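Local coordinates for ArsR family transcriptional regulator (PDB 6CDB), which probably represses transcription by binding DNA as a zinc-responsive dimer with a winged helix-turn-helix fold of the ArsR family, at residues Y26-L34 / I45-V56. The protein carries 1 engineered substitution. Numbering follows the deposited sequence.
Sequences YNRIRIMEL and ISHQLNLSQSNV
Bends at chi2 and chi3 (chi3 -67°) fold the Arg30 chain so that its guanidinium reaches the C-terminal end of helix 42-49 and meets Leu49 O. Both terminal nitrogens grip this one oxygen, NH1 at 3.1 Å from Leu49 O, in the carbonyl plane and on a lone pair, and NH2 at 3.2 Å, tilted from that plane. Neither bond is straight, as expected of a forked grip. A water bridges the same pair, accepting from Arg30 NH2 and donating to Leu49 O. In the guanidinium plane, at its edge, Asn27 OD1 takes a straighter bond from Arg30 NH2 (3.2 Å, 163°) and a weak one from NE, which should limit the rotation of the group. Leu49 CB lies over one guanidinium face, while Leu51 CD2 approaches Arg30 NH2 obliquely at 3.6 Å and also touches the Asn27 amide.

Beneath this polar layer the contact is aliphatic. Leu49 CD1 meets Ile31 CG1 at 3.7 Å, the two side chains crossing at about a right angle. Leu34, its CG swung opposite the backbone N (chi1 -171°), sets CD1 against Leu49 CG and Gln48 CB, and CD2 at 4.0 Å from Ile45 CG1. Ile31 continues onto Leu60 of helix 53-65, and both Leu34 and Ile45 touch Ala40. After the turn, Ser52 OG caps helix 53-65 by accepting from Asn55 N.

Helices 42-49 and 53-65 form the helix-turn-helix, and helix 26-37 packs against it. Leu49 O lies where helix 42-49 ends and Asn50 takes positive phi; the partial negative charge there would favour the arginine cation, so the polar grip probably ties the turn to helix 26-37 beside a patch of leucine and isoleucine side chains.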
loop_
_atom_site.group_PDB
_atom_site.type_symbol
_atom_site.label_atom_id
_atom_site.label_comp_id
_atom_site.label_asym_id
_atom_site.label_seq_id
_atom_site.Cartn_x
_atom_site.Cartn_y
_atom_site.Cartn_z
ATOM N N TYR A 26 -1.385 0.293 -12.037
ATOM C CA TYR A 26 -2.254 1.456 -12.246
ATOM C C TYR A 26 -3.717 1.057 -12.389
ATOM O O TYR A 26 -4.606 1.672 -11.785
ATOM C CB TYR A 26 -1.797 2.228 -13.482
ATOM C CG TYR A 26 -2.668 3.413 -13.844
ATOM C CD1 TYR A 26 -2.717 4.534 -13.026
ATOM C CD2 TYR A 26 -3.405 3.422 -15.020
ATOM C CE1 TYR A 26 -3.488 5.622 -13.345
ATOM C CE2 TYR A 26 -4.194 4.517 -15.359
ATOM C CZ TYR A 26 -4.229 5.613 -14.513
ATOM O OH TYR A 26 -4.995 6.703 -14.823
ATOM N N ASN A 27 -3.988 0.046 -13.213
ATOM C CA ASN A 27 -5.364 -0.375 -13.443
ATOM C C ASN A 27 -5.968 -1.017 -12.205
ATOM O O ASN A 27 -7.161 -0.840 -11.931
ATOM C CB ASN A 27 -5.428 -1.329 -14.641
ATOM C CG ASN A 27 -5.408 -0.592 -15.963
ATOM O OD1 ASN A 27 -5.868 0.549 -16.049
ATOM N ND2 ASN A 27 -4.864 -1.233 -17.002
ATOM N N ARG A 28 -5.170 -1.778 -11.452
ATOM C CA ARG A 28 -5.664 -2.332 -10.194
ATOM C C ARG A 28 -5.980 -1.229 -9.194
ATOM O O ARG A 28 -6.957 -1.326 -8.452
ATOM C CB ARG A 28 -4.655 -3.310 -9.595
ATOM C CG ARG A 28 -4.591 -4.634 -10.324
ATOM C CD ARG A 28 -3.827 -5.678 -9.523
ATOM N NE ARG A 28 -3.394 -6.726 -10.433
ATOM C CZ ARG A 28 -2.130 -6.983 -10.727
ATOM N NH1 ARG A 28 -1.151 -6.313 -10.122
ATOM N NH2 ARG A 28 -1.852 -7.943 -11.604
ATOM N N ILE A 29 -5.166 -0.173 -9.160
ATOM C CA ILE A 29 -5.492 0.973 -8.317
ATOM C C ILE A 29 -6.791 1.632 -8.782
ATOM O O ILE A 29 -7.605 2.077 -7.964
ATOM C CB ILE A 29 -4.314 1.963 -8.299
ATOM C CG1 ILE A 29 -3.153 1.380 -7.474
ATOM C CG2 ILE A 29 -4.745 3.322 -7.748
ATOM C CD1 ILE A 29 -3.576 0.939 -6.057
ATOM N N ARG A 30 -7.017 1.693 -10.098
ATOM C CA ARG A 30 -8.257 2.300 -10.584
ATOM C C ARG A 30 -9.468 1.464 -10.192
ATOM O O ARG A 30 -10.516 2.003 -9.787
ATOM C CB ARG A 30 -8.196 2.486 -12.104
ATOM C CG ARG A 30 -7.303 3.633 -12.555
ATOM C CD ARG A 30 -7.854 4.230 -13.842
ATOM N NE ARG A 30 -7.741 3.287 -14.943
ATOM C CZ ARG A 30 -8.577 3.208 -15.978
ATOM N NH1 ARG A 30 -9.637 4.016 -16.082
ATOM N NH2 ARG A 30 -8.348 2.302 -16.911
ATOM N N ILE A 31 -9.346 0.145 -10.310
ATOM C CA ILE A 31 -10.415 -0.742 -9.860
ATOM C C ILE A 31 -10.667 -0.550 -8.366
ATOM O O ILE A 31 -11.817 -0.427 -7.920
ATOM C CB ILE A 31 -10.061 -2.203 -10.187
ATOM C CG1 ILE A 31 -9.980 -2.412 -11.709
ATOM C CG2 ILE A 31 -11.050 -3.162 -9.518
ATOM C CD1 ILE A 31 -9.463 -3.780 -12.105
ATOM N N MET A 32 -9.589 -0.524 -7.568
ATOM C CA MET A 32 -9.750 -0.420 -6.119
ATOM C C MET A 32 -10.367 0.912 -5.723
ATOM O O MET A 32 -11.177 0.971 -4.796
ATOM C CB MET A 32 -8.407 -0.590 -5.414
ATOM C CG MET A 32 -7.762 -1.962 -5.560
ATOM S SD MET A 32 -8.534 -3.247 -4.580
ATOM C CE MET A 32 -7.817 -2.849 -2.977
ATOM N N GLU A 33 -9.970 2.000 -6.383
ATOM C CA GLU A 33 -10.563 3.291 -6.060
ATOM C C GLU A 33 -12.051 3.308 -6.416
ATOM O O GLU A 33 -12.881 3.796 -5.629
ATOM C CB GLU A 33 -9.788 4.399 -6.774
ATOM C CG GLU A 33 -10.075 5.811 -6.277
ATOM C CD GLU A 33 -11.256 6.449 -6.979
ATOM O OE1 GLU A 33 -11.541 6.047 -8.125
ATOM O OE2 GLU A 33 -11.899 7.335 -6.381
ATOM N N LEU A 34 -12.414 2.736 -7.574
ATOM C CA LEU A 34 -13.833 2.625 -7.924
ATOM C C LEU A 34 -14.609 1.891 -6.831
ATOM O O LEU A 34 -15.683 2.336 -6.398
ATOM C CB LEU A 34 -13.979 1.910 -9.278
ATOM C CG LEU A 34 -15.335 1.845 -9.994
ATOM C CD1 LEU A 34 -15.134 1.618 -11.496
ATOM C CD2 LEU A 34 -16.232 0.753 -9.416
ATOM N N ILE A 45 -17.625 -2.183 -13.593
ATOM C CA ILE A 45 -16.226 -1.771 -13.483
ATOM C C ILE A 45 -15.619 -1.628 -14.867
ATOM O O ILE A 45 -14.996 -0.611 -15.200
ATOM C CB ILE A 45 -15.433 -2.785 -12.638
ATOM C CG1 ILE A 45 -15.982 -2.860 -11.205
ATOM C CG2 ILE A 45 -13.930 -2.439 -12.654
ATOM C CD1 ILE A 45 -15.502 -4.080 -10.426
ATOM N N SER A 46 -15.806 -2.658 -15.695
ATOM C CA SER A 46 -15.287 -2.668 -17.055
ATOM C C SER A 46 -15.777 -1.455 -17.837
ATOM O O SER A 46 -14.978 -0.728 -18.443
ATOM C CB SER A 46 -15.706 -3.969 -17.727
ATOM O OG SER A 46 -15.890 -3.768 -19.112
ATOM N N HIS A 47 -17.091 -1.203 -17.805
ATOM C CA HIS A 47 -17.648 -0.071 -18.544
ATOM C C HIS A 47 -17.105 1.256 -18.024
ATOM O O HIS A 47 -16.674 2.113 -18.804
ATOM C CB HIS A 47 -19.167 -0.092 -18.449
ATOM C CG HIS A 47 -19.820 1.077 -19.111
ATOM N ND1 HIS A 47 -20.386 2.113 -18.402
ATOM C CD2 HIS A 47 -19.976 1.384 -20.420
ATOM C CE1 HIS A 47 -20.887 2.997 -19.245
ATOM N NE2 HIS A 47 -20.650 2.580 -20.476
ATOM N N GLN A 48 -17.100 1.435 -16.702
ATOM C CA GLN A 48 -16.693 2.709 -16.120
ATOM C C GLN A 48 -15.224 3.016 -16.396
ATOM O O GLN A 48 -14.878 4.165 -16.697
ATOM C CB GLN A 48 -16.969 2.705 -14.612
ATOM C CG GLN A 48 -16.900 4.083 -13.961
ATOM C CD GLN A 48 -17.487 5.185 -14.852
ATOM O OE1 GLN A 48 -18.710 5.293 -15.013
ATOM N NE2 GLN A 48 -16.606 6.005 -15.440
ATOM N N LEU A 49 -14.344 2.013 -16.293
ATOM C CA LEU A 49 -12.909 2.250 -16.459
ATOM C C LEU A 49 -12.425 2.060 -17.895
ATOM O O LEU A 49 -11.264 2.351 -18.182
ATOM C CB LEU A 49 -12.102 1.332 -15.519
ATOM C CG LEU A 49 -12.446 1.482 -14.035
ATOM C CD1 LEU A 49 -11.658 0.496 -13.176
ATOM C CD2 LEU A 49 -12.196 2.916 -13.572
ATOM N N ASN A 50 -13.287 1.605 -18.799
ATOM C CA ASN A 50 -12.898 1.283 -20.172
ATOM C C ASN A 50 -11.793 0.226 -20.184
ATOM O O ASN A 50 -10.722 0.397 -20.779
ATOM C CB ASN A 50 -12.491 2.531 -20.959
ATOM C CG ASN A 50 -12.524 2.295 -22.460
ATOM O OD1 ASN A 50 -11.544 2.529 -23.169
ATOM N ND2 ASN A 50 -13.649 1.796 -22.942
ATOM N N LEU A 51 -12.077 -0.879 -19.503
ATOM C CA LEU A 51 -11.242 -2.067 -19.461
ATOM C C LEU A 51 -12.110 -3.251 -19.856
ATOM O O LEU A 51 -13.314 -3.262 -19.588
ATOM C CB LEU A 51 -10.644 -2.276 -18.052
ATOM C CG LEU A 51 -9.791 -1.110 -17.543
ATOM C CD1 LEU A 51 -9.445 -1.251 -16.053
ATOM C CD2 LEU A 51 -8.516 -0.996 -18.413
ATOM N N SER A 52 -11.521 -4.234 -20.521
ATOM C CA SER A 52 -12.321 -5.375 -20.935
ATOM C C SER A 52 -12.789 -6.168 -19.717
ATOM O O SER A 52 -12.184 -6.122 -18.644
ATOM C CB SER A 52 -11.525 -6.277 -21.878
ATOM O OG SER A 52 -10.585 -7.050 -21.165
ATOM N N GLN A 53 -13.899 -6.891 -19.883
ATOM C CA GLN A 53 -14.387 -7.717 -18.783
ATOM C C GLN A 53 -13.395 -8.822 -18.438
ATOM O O GLN A 53 -13.212 -9.147 -17.261
ATOM C CB GLN A 53 -15.763 -8.301 -19.116
ATOM C CG GLN A 53 -16.856 -7.242 -19.244
ATOM C CD GLN A 53 -18.248 -7.767 -18.907
ATOM O OE1 GLN A 53 -18.402 -8.742 -18.165
ATOM N NE2 GLN A 53 -19.269 -7.109 -19.446
ATOM N N SER A 54 -12.756 -9.418 -19.454
ATOM C CA SER A 54 -11.700 -10.405 -19.225
ATOM C C SER A 54 -10.636 -9.875 -18.275
ATOM O O SER A 54 -10.272 -10.526 -17.289
ATOM C CB SER A 54 -11.047 -10.791 -20.557
ATOM O OG SER A 54 -11.875 -11.657 -21.294
ATOM N N ASN A 55 -10.104 -8.696 -18.596
ATOM C CA ASN A 55 -9.026 -8.102 -17.824
ATOM C C ASN A 55 -9.481 -7.787 -16.398
ATOM O O ASN A 55 -8.815 -8.153 -15.428
ATOM C CB ASN A 55 -8.540 -6.843 -18.550
ATOM C CG ASN A 55 -7.303 -6.254 -17.924
ATOM O OD1 ASN A 55 -6.604 -6.932 -17.172
ATOM N ND2 ASN A 55 -7.024 -4.984 -18.224
ATOM N N VAL A 56 -10.629 -7.114 -16.258
ATOM C CA VAL A 56 -11.158 -6.805 -14.927
ATOM C C VAL A 56 -11.286 -8.079 -14.103
ATOM O O VAL A 56 -10.858 -8.139 -12.941
ATOM C CB VAL A 56 -12.511 -6.075 -15.039
ATOM C CG1 VAL A 56 -13.137 -5.923 -13.661
ATOM C CG2 VAL A 56 -12.349 -4.713 -15.720
HETATM O O HOH W 1 -8.763 2.320 -19.615
#